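Local coordinates for chitinase (Paenibacillus sp. FPU-7, PDB 5GZT), which probably catalyses the random endo-hydrolysis of beta-1,4-linked N-acetylglucosamine chains in chitin and chitodextrins, at residues B[73-78]-B[93-98]; B[83-88]-B[104-109]; B[799-804]-B[868-873]. All coordinates share one frame; numbering follows the deposited sequence. Where two conformers were deposited one is given.

Contact 1. Residues B[73-78]-B[93-98]; sequences FTDVDV and IERLTV
V76 sits beside L96 in the middle of a parallel pairing, the directions of strands 75-78 and 95-98 differing by 11°. The backbone ladder zigzags through R95 N to T74 O, V76 N to R95 O (2.9 Å), T97 N to V76 O and V78 N to T97 O (2.8 Å). Both chains turn a corner just before it, and there the bond from E94 N to F73 O is longer, 3.2 Å, its donor standing well above the carbonyl plane.

Apolar contacts gather on the face of V76, V78, I93, L96 and V98. The V76 and I93 side chains meet at about a right angle, CG2 against CG2 at 3.6 Å. With CG1 anti to its backbone N (chi1 176°), V76 lays that other branch on L96 CD1 at 3.8 Å, and V78 CG2 touches the same methyl. L86 and I107 of the facing sheet cover L96 from the interior, while the F73 ring leads away from I93.

Polar contacts occupy the other face. In the R95 conformer described, one of two deposited, the guanidinium takes D75 side-on: NE meets OD1 on its syn side at 2.7 Å, and NH2 is shared between OD1 and OD2. The two flat groups are turned 64° apart, so NH2 comes from above the carboxylate plane. A weak bond from NH1 to E94 OE1 extends the salt-bridge network, one that holds for this conformer and is uncertain in the other. Farther along, one water is hydrogen-bonded to D77 OD1 (2.9 Å), R95 O and T97 OG1.

Parallel strands stacked in register from successive turns, with apolar side chains turned inward, are typical of a parallel beta-helix, here the N-terminal solenoid of the chitinase.

Contact 2. Residues B[83-88]-B[104-109]; sequences NPQLNV and DAVIVL
P84 O receives the first backbone bond of this parallel pairing, from V106 N at 3.0 Å. L86 then uses both its polar backbone atoms across the gap: its N gives to V106 O, and its O takes V108 N at 2.8 Å. V88 N closes the ladder on V108 O, nearly straight at 176°. V106 and V108 therefore have N and O satisfied from the 83-88 side, while I107 turns its backbone the other way, to Q125, and N87 likewise bonds to V67 and L69. V106 O also faces the CA of Q85 at 3.1 Å, a CA-H...O contact beside its stronger N-H partner.

This division of backbone groups between two neighbours, every other residue facing each side, runs through the nine-strand parallel sheet of the beta-helix, in which strands 85-89 and 106-109 belong to successive turns.

Ahead of the strands the chains are bridged by water, which donates to N83 O (2.6 Å) and lies in donating reach of D104 O (3.2 Å); more acceptors surround it than it has protons, so these bonds may be shared.

Apolar atoms fill the face turned to the solenoid interior. I107, its chain folded at chi2 (-72°), brings CD1 against L86 CB at 4.0 Å, and V88 and L109 run side by side with CG2 on CD2 at 3.8 Å. V76 of the facing sheet also packs on L86. On the outer face the aliphatic part of Q85, extended with CG anti to the backbone N, spans both valines opposite: CG reaches V108 CG2 at 4.0 Å and passes close to V106 CB.

Contact 3. Residues B[799-804]-B[868-873]; sequences KDNKVV and PETREE
T870, in the first turn of helix 868-884, offers its carbonyl oxygen to N801 ND2 at 3.0 Å. The C=O...donor angle is only 115°, so the amide comes in from the side of the carbonyl instead of end-on. The hydroxyl of T870 is occupied elsewhere, on A864 O. R871 and E872 point away from the hairpin, R871 packing on helix 911-933 and E872 OE1 forming a salt bridge with K925.

E873 returns to the contact and takes part in two of its three direct polar bonds. Its CG is anti to the backbone N (chi1 -175°) and the chain beyond is extended, which delivers the carboxylate to the turn. OE1 accepts a second bond from N801 ND2, at 3.1 Å and almost perfectly straight; because the amide and carboxylate planes stand 82° apart, this donor arrives from above the carboxylate while staying in the plane of its own amide. One nitrogen thus ties the helix backbone and a side chain one turn on. OE2 takes K802 NZ through its anti lone pair at 2.7 Å, a salt bridge, and a water at 2.7 Å from OE2 links it to D800 O. With both oxygens engaged, the carboxylate should be restrained in its rotation.

The turn that presents these partners is a type I' beta turn, closed by K802 N to K799 O at 3.0 Å. It joins barrel strand 790-799 to the short strand 802-805, and helix 868-884 follows strand 848-854 and precedes strand 889-893 in the chain: a beta hairpin docked on a barrel helix at the rim of a family 18 glycoside hydrolase TIM barrel.

Contacts 1 and 2 belong to one solenoid: their segments alternate along the chain, strand 85-89 falling between 72-78 and 92-98, and their inner faces meet, V98 CG1 on A105 CB at 3.6 Å. Both combine a parallel backbone ladder with a buried apolar face, but the outer face carries salt bridges in contact 1 and amides beside valines in contact 2. Contact 3 lies on the opposite side of the chain's centre, its nearest atoms about 100 Å from contact 1. There a hairpin meets a helix at the surface of a family 18 TIM barrel, and side-chain polar bonds replace both ladder and oily core.

Contact 1. Residues B[73-78]-B[93-98]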
ATOM      1  N   PHE B  73       6.231  34.872  46.471  1.00 43.60           N
ATOM      2  CA  PHE B  73       7.162  34.204  47.361  1.00 35.99           C
ATOM      3  C   PHE B  73       7.524  32.824  46.804  1.00 34.55           C
ATOM      4  O   PHE B  73       6.885  32.286  45.908  1.00 31.55           O
ATOM      5  CB  PHE B  73       6.633  34.144  48.787  1.00 36.73           C
ATOM      6  CG  PHE B  73       6.291  35.480  49.378  1.00 38.99           C
ATOM      7  CD1 PHE B  73       5.067  36.075  49.124  1.00 36.89           C
ATOM      8  CD2 PHE B  73       7.176  36.128  50.220  1.00 38.03           C
ATOM      9  CE1 PHE B  73       4.735  37.294  49.698  1.00 35.33           C
ATOM     10  CE2 PHE B  73       6.865  37.380  50.777  1.00 39.32           C
ATOM     11  CZ  PHE B  73       5.638  37.955  50.517  1.00 40.22           C
ATOM     12  N   THR B  74       8.616  32.275  47.302  1.00 36.39           N
ATOM     13  CA  THR B  74       9.042  30.948  46.820  1.00 38.12           C
ATOM     14  C   THR B  74       8.490  29.908  47.810  1.00 34.59           C
ATOM     15  O   THR B  74       7.400  29.388  47.595  1.00 35.69           O
ATOM     16  CB  THR B  74      10.594  30.894  46.658  1.00 33.89           C
ATOM     17  OG1 THR B  74      11.216  31.417  47.844  1.00 30.93           O
ATOM     18  CG2 THR B  74      11.007  31.725  45.493  1.00 36.10           C
ATOM     19  N   ASP B  75       9.244  29.678  48.889  1.00 33.20           N
ATOM     20  CA  ASP B  75       8.951  28.704  49.887  1.00 35.10           C
ATOM     21  C   ASP B  75       8.553  29.497  51.078  1.00 34.69           C
ATOM     22  O   ASP B  75       9.313  30.371  51.541  1.00 33.89           O
ATOM     23  CB  ASP B  75      10.173  27.832  50.284  1.00 35.29           C
ATOM     24  CG  ASP B  75      10.667  26.952  49.150  1.00 36.32           C
ATOM     25  OD1 ASP B  75       9.933  26.093  48.666  1.00 42.59           O
ATOM     26  OD2 ASP B  75      11.824  27.068  48.782  1.00 36.67           O
ATOM     27  N   VAL B  76       7.383  29.163  51.595  1.00 31.93           N
ATOM     28  CA  VAL B  76       6.917  29.758  52.827  1.00 32.28           C
ATOM     29  C   VAL B  76       6.560  28.611  53.722  1.00 28.96           C
ATOM     30  O   VAL B  76       5.731  27.785  53.352  1.00 25.77           O
ATOM     31  CB  VAL B  76       5.652  30.587  52.627  1.00 31.36           C
ATOM     32  CG1 VAL B  76       5.135  31.126  53.974  1.00 31.17           C
ATOM     33  CG2 VAL B  76       5.920  31.667  51.631  1.00 33.46           C
ATOM     34  N   ASP B  77       7.079  28.689  54.932  1.00 28.30           N
ATOM     35  CA  ASP B  77       7.104  27.631  55.874  1.00 33.02           C
ATOM     36  C   ASP B  77       6.536  28.026  57.208  1.00 30.47           C
ATOM     37  O   ASP B  77       7.129  28.906  57.859  1.00 27.73           O
ATOM     38  CB  ASP B  77       8.589  27.306  56.104  1.00 41.47           C
ATOM     39  CG  ASP B  77       8.906  25.956  55.747  1.00 48.47           C
ATOM     40  OD1 ASP B  77       8.941  25.644  54.517  1.00 50.97           O
ATOM     41  OD2 ASP B  77       9.056  25.240  56.735  1.00 58.64           O
ATOM     42  N   VAL B  78       5.489  27.345  57.668  1.00 26.87           N
ATOM     43  CA  VAL B  78       4.875  27.649  58.938  1.00 29.22           C
ATOM     44  C   VAL B  78       5.334  26.516  59.852  1.00 36.07           C
ATOM     45  O   VAL B  78       4.849  25.385  59.743  1.00 31.48           O
ATOM     46  CB  VAL B  78       3.354  27.683  58.831  1.00 28.41           C
ATOM     47  CG1 VAL B  78       2.723  28.075  60.125  1.00 29.40           C
ATOM     48  CG2 VAL B  78       2.920  28.551  57.672  1.00 28.12           C
ATOM     49  N   ILE B  93       2.566  32.173  46.071  1.00 35.35           N
ATOM     50  CA  ILE B  93       3.509  31.387  46.888  1.00 32.09           C
ATOM     51  C   ILE B  93       3.718  30.104  46.107  1.00 31.06           C
ATOM     52  O   ILE B  93       2.759  29.415  45.727  1.00 29.76           O
ATOM     53  CB  ILE B  93       3.033  31.058  48.306  1.00 30.42           C
ATOM     54  CG1 ILE B  93       2.891  32.304  49.190  1.00 30.79           C
ATOM     55  CG2 ILE B  93       4.048  30.170  48.984  1.00 31.06           C
ATOM     56  CD1 ILE B  93       2.067  32.068  50.459  1.00 30.55           C
ATOM     57  N   GLU B  94       4.965  29.783  45.818  1.00 29.64           N
ATOM     58  CA  GLU B  94       5.243  28.482  45.085  1.00 30.43           C
ATOM     59  C   GLU B  94       4.935  27.278  45.960  1.00 24.45           C
ATOM     60  O   GLU B  94       4.227  26.375  45.574  1.00 26.13           O
ATOM     61  CB  GLU B  94       6.697  28.409  44.587  1.00 36.66           C
ATOM     62  CG  GLU B  94       6.969  29.108  43.251  1.00 45.72           C
ATOM     63  CD  GLU B  94       8.469  29.462  43.012  1.00 52.67           C
ATOM     64  OE1 GLU B  94       9.381  28.925  43.681  1.00 62.88           O
ATOM     65  OE2 GLU B  94       8.731  30.307  42.134  1.00 56.51           O
ATOM     66  N   ARG B  95       5.460  27.275  47.147  1.00 26.81           N
ATOM     67  CA  ARG B  95       5.289  26.122  48.001  0.50 27.44           C
ATOM     68  C   ARG B  95       5.063  26.627  49.408  1.00 26.66           C
ATOM     69  O   ARG B  95       5.904  27.286  50.016  1.00 27.20           O
ATOM     70  CB  ARG B  95       6.485  25.135  47.863  0.50 25.81           C
ATOM     71  CG  ARG B  95       6.637  24.501  46.455  0.50 25.14           C
ATOM     72  CD  ARG B  95       8.033  23.887  46.117  0.50 24.21           C
ATOM     73  NE  ARG B  95       9.107  24.825  46.460  0.50 24.65           N
ATOM     74  CZ  ARG B  95       9.620  25.770  45.649  0.50 23.47           C
ATOM     75  NH1 ARG B  95       9.236  25.934  44.403  0.50 23.45           N
ATOM     76  NH2 ARG B  95      10.524  26.571  46.111  0.50 23.53           N
ATOM     77  N   LEU B  96       3.901  26.304  49.926  1.00 27.20           N
ATOM     78  CA  LEU B  96       3.605  26.710  51.283  1.00 26.48           C
ATOM     79  C   LEU B  96       3.528  25.420  52.037  1.00 24.36           C
ATOM     80  O   LEU B  96       2.797  24.507  51.614  1.00 23.21           O
ATOM     81  CB  LEU B  96       2.256  27.440  51.324  1.00 27.77           C
ATOM     82  CG  LEU B  96       1.574  27.835  52.629  1.00 30.96           C
ATOM     83  CD1 LEU B  96       2.431  28.455  53.676  1.00 34.52           C
ATOM     84  CD2 LEU B  96       0.433  28.825  52.292  1.00 32.29           C
ATOM     85  N   THR B  97       4.184  25.360  53.190  1.00 24.81           N
ATOM     86  CA  THR B  97       4.276  24.129  53.948  1.00 27.55           C
ATOM     87  C   THR B  97       3.915  24.407  55.360  1.00 26.71           C
ATOM     88  O   THR B  97       4.454  25.338  55.947  1.00 26.39           O
ATOM     89  CB  THR B  97       5.727  23.536  53.839  1.00 28.31           C
ATOM     90  OG1 THR B  97       5.995  23.151  52.472  1.00 28.43           O
ATOM     91  CG2 THR B  97       5.873  22.322  54.778  1.00 28.64           C
ATOM     92  N   VAL B  98       3.002  23.592  55.917  1.00 24.17           N
ATOM     93  CA  VAL B  98       2.598  23.748  57.268  1.00 22.51           C
ATOM     94  C   VAL B  98       3.171  22.516  58.002  1.00 26.53           C
ATOM     95  O   VAL B  98       2.792  21.377  57.742  1.00 23.12           O
ATOM     96  CB  VAL B  98       1.072  23.837  57.388  1.00 23.00           C
ATOM     97  CG1 VAL B  98       0.718  24.123  58.809  1.00 23.37           C
ATOM     98  CG2 VAL B  98       0.510  24.924  56.428  1.00 24.04           C
TER
HETATM   99  O   HOH W   1       7.743  25.513  51.828  1.00 34.63           O

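Contact 2. Residues B[83-88]-B[104-109]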
ATOM      1  N   ASN B  83       0.052  28.044  67.893  1.00 44.59           N
ATOM      2  CA  ASN B  83      -1.228  28.185  67.143  1.00 47.92           C
ATOM      3  C   ASN B  83      -1.166  29.290  66.039  1.00 39.48           C
ATOM      4  O   ASN B  83      -1.887  30.289  66.083  1.00 36.20           O
ATOM      5  CB  ASN B  83      -2.399  28.390  68.104  1.00 52.82           C
ATOM      6  CG  ASN B  83      -2.345  27.422  69.293  1.00 65.16           C
ATOM      7  OD1 ASN B  83      -2.310  26.175  69.130  1.00 56.04           O
ATOM      8  ND2 ASN B  83      -2.286  27.994  70.497  1.00 65.20           N
ATOM      9  N   PRO B  84      -0.252  29.107  65.088  1.00 37.46           N
ATOM     10  CA  PRO B  84       0.067  30.157  64.164  1.00 39.94           C
ATOM     11  C   PRO B  84      -1.098  30.398  63.172  1.00 37.80           C
ATOM     12  O   PRO B  84      -1.793  29.465  62.846  1.00 35.26           O
ATOM     13  CB  PRO B  84       1.328  29.631  63.457  1.00 37.10           C
ATOM     14  CG  PRO B  84       1.242  28.135  63.533  1.00 37.37           C
ATOM     15  CD  PRO B  84       0.433  27.828  64.750  1.00 40.85           C
ATOM     16  N   GLN B  85      -1.303  31.660  62.793  1.00 36.09           N
ATOM     17  CA  GLN B  85      -2.080  32.040  61.642  1.00 34.37           C
ATOM     18  C   GLN B  85      -1.195  32.802  60.685  1.00 31.90           C
ATOM     19  O   GLN B  85      -0.549  33.768  61.091  1.00 37.52           O
ATOM     20  CB  GLN B  85      -3.235  32.945  62.034  1.00 33.02           C
ATOM     21  CG  GLN B  85      -4.111  33.337  60.833  1.00 30.72           C
ATOM     22  CD  GLN B  85      -5.465  33.846  61.294  1.00 35.07           C
ATOM     23  OE1 GLN B  85      -6.089  33.280  62.209  1.00 34.67           O
ATOM     24  NE2 GLN B  85      -5.926  34.923  60.686  1.00 37.13           N
ATOM     25  N   LEU B  86      -1.223  32.382  59.406  1.00 30.03           N
ATOM     26  CA  LEU B  86      -0.585  33.056  58.271  1.00 27.63           C
ATOM     27  C   LEU B  86      -1.710  33.654  57.433  1.00 31.37           C
ATOM     28  O   LEU B  86      -2.637  32.924  56.952  1.00 26.28           O
ATOM     29  CB  LEU B  86       0.268  32.088  57.435  1.00 27.36           C
ATOM     30  CG  LEU B  86       0.887  32.687  56.201  1.00 28.15           C
ATOM     31  CD1 LEU B  86       1.886  33.732  56.625  1.00 27.73           C
ATOM     32  CD2 LEU B  86       1.544  31.721  55.266  1.00 29.58           C
ATOM     33  N   ASN B  87      -1.666  34.987  57.303  1.00 31.55           N
ATOM     34  CA  ASN B  87      -2.547  35.714  56.352  1.00 31.87           C
ATOM     35  C   ASN B  87      -1.779  35.959  55.092  1.00 31.16           C
ATOM     36  O   ASN B  87      -0.702  36.564  55.131  1.00 33.50           O
ATOM     37  CB  ASN B  87      -3.034  37.069  56.920  1.00 33.63           C
ATOM     38  CG  ASN B  87      -4.287  36.913  57.751  1.00 35.80           C
ATOM     39  OD1 ASN B  87      -5.460  37.112  57.291  1.00 42.55           O
ATOM     40  ND2 ASN B  87      -4.068  36.487  58.943  1.00 32.10           N
ATOM     41  N   VAL B  88      -2.337  35.549  53.964  1.00 26.07           N
ATOM     42  CA  VAL B  88      -1.756  35.879  52.709  1.00 24.88           C
ATOM     43  C   VAL B  88      -2.815  36.735  52.019  1.00 25.52           C
ATOM     44  O   VAL B  88      -3.899  36.269  51.646  1.00 21.92           O
ATOM     45  CB  VAL B  88      -1.415  34.649  51.890  1.00 25.63           C
ATOM     46  CG1 VAL B  88      -0.586  35.080  50.662  1.00 27.27           C
ATOM     47  CG2 VAL B  88      -0.677  33.612  52.769  1.00 28.45           C
ATOM     48  N   ASP B 104      -3.003  23.474  65.344  1.00 33.71           N
ATOM     49  CA  ASP B 104      -4.164  24.372  65.077  1.00 38.31           C
ATOM     50  C   ASP B 104      -3.828  25.468  64.098  1.00 30.40           C
ATOM     51  O   ASP B 104      -4.422  26.535  64.134  1.00 31.64           O
ATOM     52  CB  ASP B 104      -4.646  25.039  66.372  1.00 41.21           C
ATOM     53  CG  ASP B 104      -5.207  24.053  67.383  1.00 45.37           C
ATOM     54  OD1 ASP B 104      -5.793  23.053  66.956  1.00 47.06           O
ATOM     55  OD2 ASP B 104      -5.104  24.330  68.612  1.00 47.49           O
ATOM     56  N   ALA B 105      -2.857  25.231  63.238  1.00 26.33           N
ATOM     57  CA  ALA B 105      -2.495  26.212  62.198  1.00 28.83           C
ATOM     58  C   ALA B 105      -3.754  26.746  61.421  1.00 27.91           C
ATOM     59  O   ALA B 105      -4.696  25.987  61.185  1.00 25.17           O
ATOM     60  CB  ALA B 105      -1.489  25.629  61.216  1.00 25.82           C
ATOM     61  N   VAL B 106      -3.776  28.043  61.090  1.00 28.94           N
ATOM     62  CA  VAL B 106      -4.828  28.575  60.183  1.00 28.51           C
ATOM     63  C   VAL B 106      -4.124  29.320  59.110  1.00 29.22           C
ATOM     64  O   VAL B 106      -3.226  30.135  59.422  1.00 27.43           O
ATOM     65  CB  VAL B 106      -5.756  29.597  60.918  1.00 30.43           C
ATOM     66  CG1 VAL B 106      -6.769  30.237  59.944  1.00 28.58           C
ATOM     67  CG2 VAL B 106      -6.457  28.904  62.098  1.00 30.43           C
ATOM     68  N   ILE B 107      -4.573  29.101  57.868  1.00 27.50           N
ATOM     69  CA  ILE B 107      -3.982  29.732  56.730  1.00 27.64           C
ATOM     70  C   ILE B 107      -5.159  30.472  56.066  1.00 28.32           C
ATOM     71  O   ILE B 107      -6.147  29.828  55.670  1.00 23.34           O
ATOM     72  CB  ILE B 107      -3.432  28.743  55.716  1.00 27.96           C
ATOM     73  CG1 ILE B 107      -2.420  27.764  56.335  1.00 31.89           C
ATOM     74  CG2 ILE B 107      -2.780  29.519  54.604  1.00 28.80           C
ATOM     75  CD1 ILE B 107      -1.051  28.368  56.714  1.00 32.63           C
ATOM     76  N   VAL B 108      -5.039  31.796  55.920  1.00 28.34           N
ATOM     77  CA  VAL B 108      -6.139  32.628  55.329  1.00 26.31           C
ATOM     78  C   VAL B 108      -5.647  33.125  53.993  1.00 30.45           C
ATOM     79  O   VAL B 108      -4.652  33.936  53.954  1.00 29.74           O
ATOM     80  CB  VAL B 108      -6.506  33.834  56.192  1.00 26.89           C
ATOM     81  CG1 VAL B 108      -7.782  34.518  55.624  1.00 26.88           C
ATOM     82  CG2 VAL B 108      -6.607  33.448  57.674  1.00 28.29           C
ATOM     83  N   LEU B 109      -6.276  32.651  52.907  1.00 26.41           N
ATOM     84  CA  LEU B 109      -5.829  33.010  51.590  1.00 25.40           C
ATOM     85  C   LEU B 109      -6.868  33.924  51.007  1.00 26.45           C
ATOM     86  O   LEU B 109      -7.988  33.475  50.699  1.00 27.45           O
ATOM     87  CB  LEU B 109      -5.682  31.772  50.669  1.00 30.37           C
ATOM     88  CG  LEU B 109      -4.718  30.654  51.154  1.00 29.34           C
ATOM     89  CD1 LEU B 109      -4.590  29.621  50.060  1.00 29.46           C
ATOM     90  CD2 LEU B 109      -3.330  31.200  51.487  1.00 29.05           C
TER
HETATM   91  O   HOH W   2      -4.082  29.591  64.976  1.00 49.20           O

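Contact 3. Residues B[799-804]-B[868-873]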
ATOM      1  N   LYS B 799     -27.223 -18.636 -48.051  1.00 20.73           N
ATOM      2  CA  LYS B 799     -28.279 -17.889 -48.780  1.00 20.33           C
ATOM      3  C   LYS B 799     -29.566 -18.711 -48.724  1.00 20.22           C
ATOM      4  O   LYS B 799     -29.565 -19.913 -49.116  1.00 18.82           O
ATOM      5  CB  LYS B 799     -27.853 -17.563 -50.202  1.00 21.77           C
ATOM      6  CG  LYS B 799     -28.939 -16.731 -50.899  1.00 20.67           C
ATOM      7  CD  LYS B 799     -28.706 -16.648 -52.390  1.00 23.54           C
ATOM      8  CE  LYS B 799     -29.893 -15.956 -53.068  1.00 23.23           C
ATOM      9  NZ  LYS B 799     -29.782 -15.978 -54.539  1.00 22.43           N
ATOM     10  N   ASP B 800     -30.648 -18.087 -48.192  1.00 19.28           N
ATOM     11  CA  ASP B 800     -31.978 -18.705 -48.123  1.00 20.58           C
ATOM     12  C   ASP B 800     -31.911 -19.972 -47.231  1.00 20.77           C
ATOM     13  O   ASP B 800     -32.546 -21.001 -47.472  1.00 19.31           O
ATOM     14  CB  ASP B 800     -32.526 -19.051 -49.510  1.00 20.65           C
ATOM     15  CG  ASP B 800     -32.885 -17.804 -50.364  1.00 21.66           C
ATOM     16  OD1 ASP B 800     -32.990 -16.684 -49.806  1.00 19.74           O
ATOM     17  OD2 ASP B 800     -33.004 -18.003 -51.599  1.00 21.33           O
ATOM     18  N   ASN B 801     -31.090 -19.865 -46.187  1.00 18.94           N
ATOM     19  CA  ASN B 801     -30.869 -20.930 -45.317  1.00 19.19           C
ATOM     20  C   ASN B 801     -30.277 -22.192 -45.941  1.00 17.24           C
ATOM     21  O   ASN B 801     -30.427 -23.286 -45.372  1.00 16.46           O
ATOM     22  CB  ASN B 801     -32.138 -21.262 -44.524  1.00 22.30           C
ATOM     23  CG  ASN B 801     -31.756 -21.746 -43.116  1.00 29.87           C
ATOM     24  OD1 ASN B 801     -30.808 -21.217 -42.517  1.00 35.14           O
ATOM     25  ND2 ASN B 801     -32.394 -22.748 -42.645  1.00 28.26           N
ATOM     26  N   LYS B 802     -29.516 -22.019 -47.010  1.00 16.53           N
ATOM     27  CA  LYS B 802     -28.865 -23.106 -47.731  1.00 18.28           C
ATOM     28  C   LYS B 802     -27.399 -22.677 -47.817  1.00 18.49           C
ATOM     29  O   LYS B 802     -27.093 -21.512 -47.780  1.00 16.12           O
ATOM     30  CB  LYS B 802     -29.515 -23.336 -49.128  1.00 21.33           C
ATOM     31  CG  LYS B 802     -30.952 -23.768 -48.910  1.00 25.50           C
ATOM     32  CD  LYS B 802     -31.668 -24.181 -50.164  1.00 33.02           C
ATOM     33  CE  LYS B 802     -32.953 -25.029 -49.832  1.00 33.97           C
ATOM     34  NZ  LYS B 802     -33.109 -25.749 -48.489  1.00 37.20           N
ATOM     35  N   VAL B 803     -26.506 -23.653 -47.887  1.00 16.46           N
ATOM     36  CA  VAL B 803     -25.127 -23.378 -47.996  1.00 17.12           C
ATOM     37  C   VAL B 803     -24.769 -23.283 -49.473  1.00 16.43           C
ATOM     38  O   VAL B 803     -25.095 -24.196 -50.239  1.00 15.26           O
ATOM     39  CB  VAL B 803     -24.315 -24.470 -47.280  1.00 17.85           C
ATOM     40  CG1 VAL B 803     -22.845 -24.279 -47.567  1.00 19.70           C
ATOM     41  CG2 VAL B 803     -24.595 -24.388 -45.806  1.00 16.54           C
ATOM     42  N   VAL B 804     -24.099 -22.205 -49.840  1.00 17.47           N
ATOM     43  CA  VAL B 804     -23.824 -21.864 -51.252  1.00 19.18           C
ATOM     44  C   VAL B 804     -22.387 -21.424 -51.415  1.00 19.98           C
ATOM     45  O   VAL B 804     -21.686 -21.212 -50.438  1.00 20.80           O
ATOM     46  CB  VAL B 804     -24.735 -20.745 -51.710  1.00 19.90           C
ATOM     47  CG1 VAL B 804     -26.166 -21.202 -51.567  1.00 19.27           C
ATOM     48  CG2 VAL B 804     -24.513 -19.495 -50.914  1.00 19.28           C
ATOM     49  N   PRO B 868     -35.724 -25.524 -34.367  1.00 28.30           N
ATOM     50  CA  PRO B 868     -35.263 -26.826 -34.826  1.00 26.85           C
ATOM     51  C   PRO B 868     -35.317 -26.987 -36.342  1.00 25.25           C
ATOM     52  O   PRO B 868     -34.439 -27.658 -36.935  1.00 21.31           O
ATOM     53  CB  PRO B 868     -36.199 -27.824 -34.086  1.00 29.93           C
ATOM     54  CG  PRO B 868     -36.636 -27.064 -32.856  1.00 32.21           C
ATOM     55  CD  PRO B 868     -36.741 -25.625 -33.296  1.00 30.48           C
ATOM     56  N   GLU B 869     -36.277 -26.315 -36.979  1.00 26.41           N
ATOM     57  CA  GLU B 869     -36.505 -26.518 -38.387  1.00 28.18           C
ATOM     58  C   GLU B 869     -35.430 -25.825 -39.181  1.00 21.26           C
ATOM     59  O   GLU B 869     -34.984 -26.353 -40.143  1.00 19.20           O
ATOM     60  CB  GLU B 869     -37.898 -25.961 -38.829  1.00 32.53           C
ATOM     61  CG  GLU B 869     -39.052 -26.814 -38.349  1.00 41.11           C
ATOM     62  CD  GLU B 869     -39.560 -26.493 -36.916  1.00 49.30           C
ATOM     63  OE1 GLU B 869     -39.003 -25.640 -36.159  1.00 41.13           O
ATOM     64  OE2 GLU B 869     -40.574 -27.133 -36.552  1.00 61.64           O
ATOM     65  N   THR B 870     -35.052 -24.629 -38.801  1.00 19.58           N
ATOM     66  CA  THR B 870     -34.019 -23.906 -39.601  1.00 19.30           C
ATOM     67  C   THR B 870     -32.642 -24.553 -39.419  1.00 19.44           C
ATOM     68  O   THR B 870     -31.829 -24.611 -40.366  1.00 18.70           O
ATOM     69  CB  THR B 870     -33.971 -22.441 -39.248  1.00 20.10           C
ATOM     70  OG1 THR B 870     -33.828 -22.275 -37.846  1.00 20.98           O
ATOM     71  CG2 THR B 870     -35.297 -21.757 -39.655  1.00 22.93           C
ATOM     72  N   ARG B 871     -32.386 -25.061 -38.223  1.00 18.39           N
ATOM     73  CA  ARG B 871     -31.086 -25.728 -37.910  1.00 17.64           C
ATOM     74  C   ARG B 871     -30.945 -26.983 -38.773  1.00 20.47           C
ATOM     75  O   ARG B 871     -29.936 -27.196 -39.430  1.00 18.01           O
ATOM     76  CB  ARG B 871     -31.025 -26.079 -36.391  1.00 18.46           C
ATOM     77  CG  ARG B 871     -30.982 -24.831 -35.571  1.00 19.81           C
ATOM     78  CD  ARG B 871     -30.599 -24.993 -34.151  1.00 24.90           C
ATOM     79  NE  ARG B 871     -31.625 -25.581 -33.326  1.00 23.03           N
ATOM     80  CZ  ARG B 871     -32.487 -24.948 -32.518  1.00 21.82           C
ATOM     81  NH1 ARG B 871     -32.535 -23.681 -32.421  1.00 24.31           N
ATOM     82  NH2 ARG B 871     -33.317 -25.666 -31.754  1.00 24.72           N
ATOM     83  N   GLU B 872     -32.019 -27.759 -38.803  1.00 20.24           N
ATOM     84  CA  GLU B 872     -32.164 -28.916 -39.627  1.00 23.44           C
ATOM     85  C   GLU B 872     -31.896 -28.620 -41.101  1.00 21.82           C
ATOM     86  O   GLU B 872     -31.069 -29.291 -41.760  1.00 19.35           O
ATOM     87  CB  GLU B 872     -33.574 -29.525 -39.387  1.00 26.99           C
ATOM     88  CG  GLU B 872     -33.940 -30.695 -40.290  1.00 32.40           C
ATOM     89  CD  GLU B 872     -33.320 -31.984 -39.797  1.00 37.71           C
ATOM     90  OE1 GLU B 872     -32.896 -31.992 -38.588  1.00 37.55           O
ATOM     91  OE2 GLU B 872     -33.291 -32.951 -40.620  1.00 42.22           O
ATOM     92  N   GLU B 873     -32.556 -27.597 -41.610  1.00 21.13           N
ATOM     93  CA  GLU B 873     -32.368 -27.258 -42.989  1.00 20.85           C
ATOM     94  C   GLU B 873     -30.915 -26.801 -43.314  1.00 17.27           C
ATOM     95  O   GLU B 873     -30.309 -27.232 -44.318  1.00 17.05           O
ATOM     96  CB  GLU B 873     -33.347 -26.129 -43.341  1.00 23.66           C
ATOM     97  CG  GLU B 873     -33.294 -25.807 -44.790  1.00 27.62           C
ATOM     98  CD  GLU B 873     -34.275 -24.701 -45.184  1.00 29.70           C
ATOM     99  OE1 GLU B 873     -34.773 -23.922 -44.300  1.00 26.38           O
ATOM    100  OE2 GLU B 873     -34.502 -24.673 -46.426  1.00 31.64           O
TER
HETATM  101  O   HOH W   3     -34.816 -22.339 -47.810  1.00 31.27           O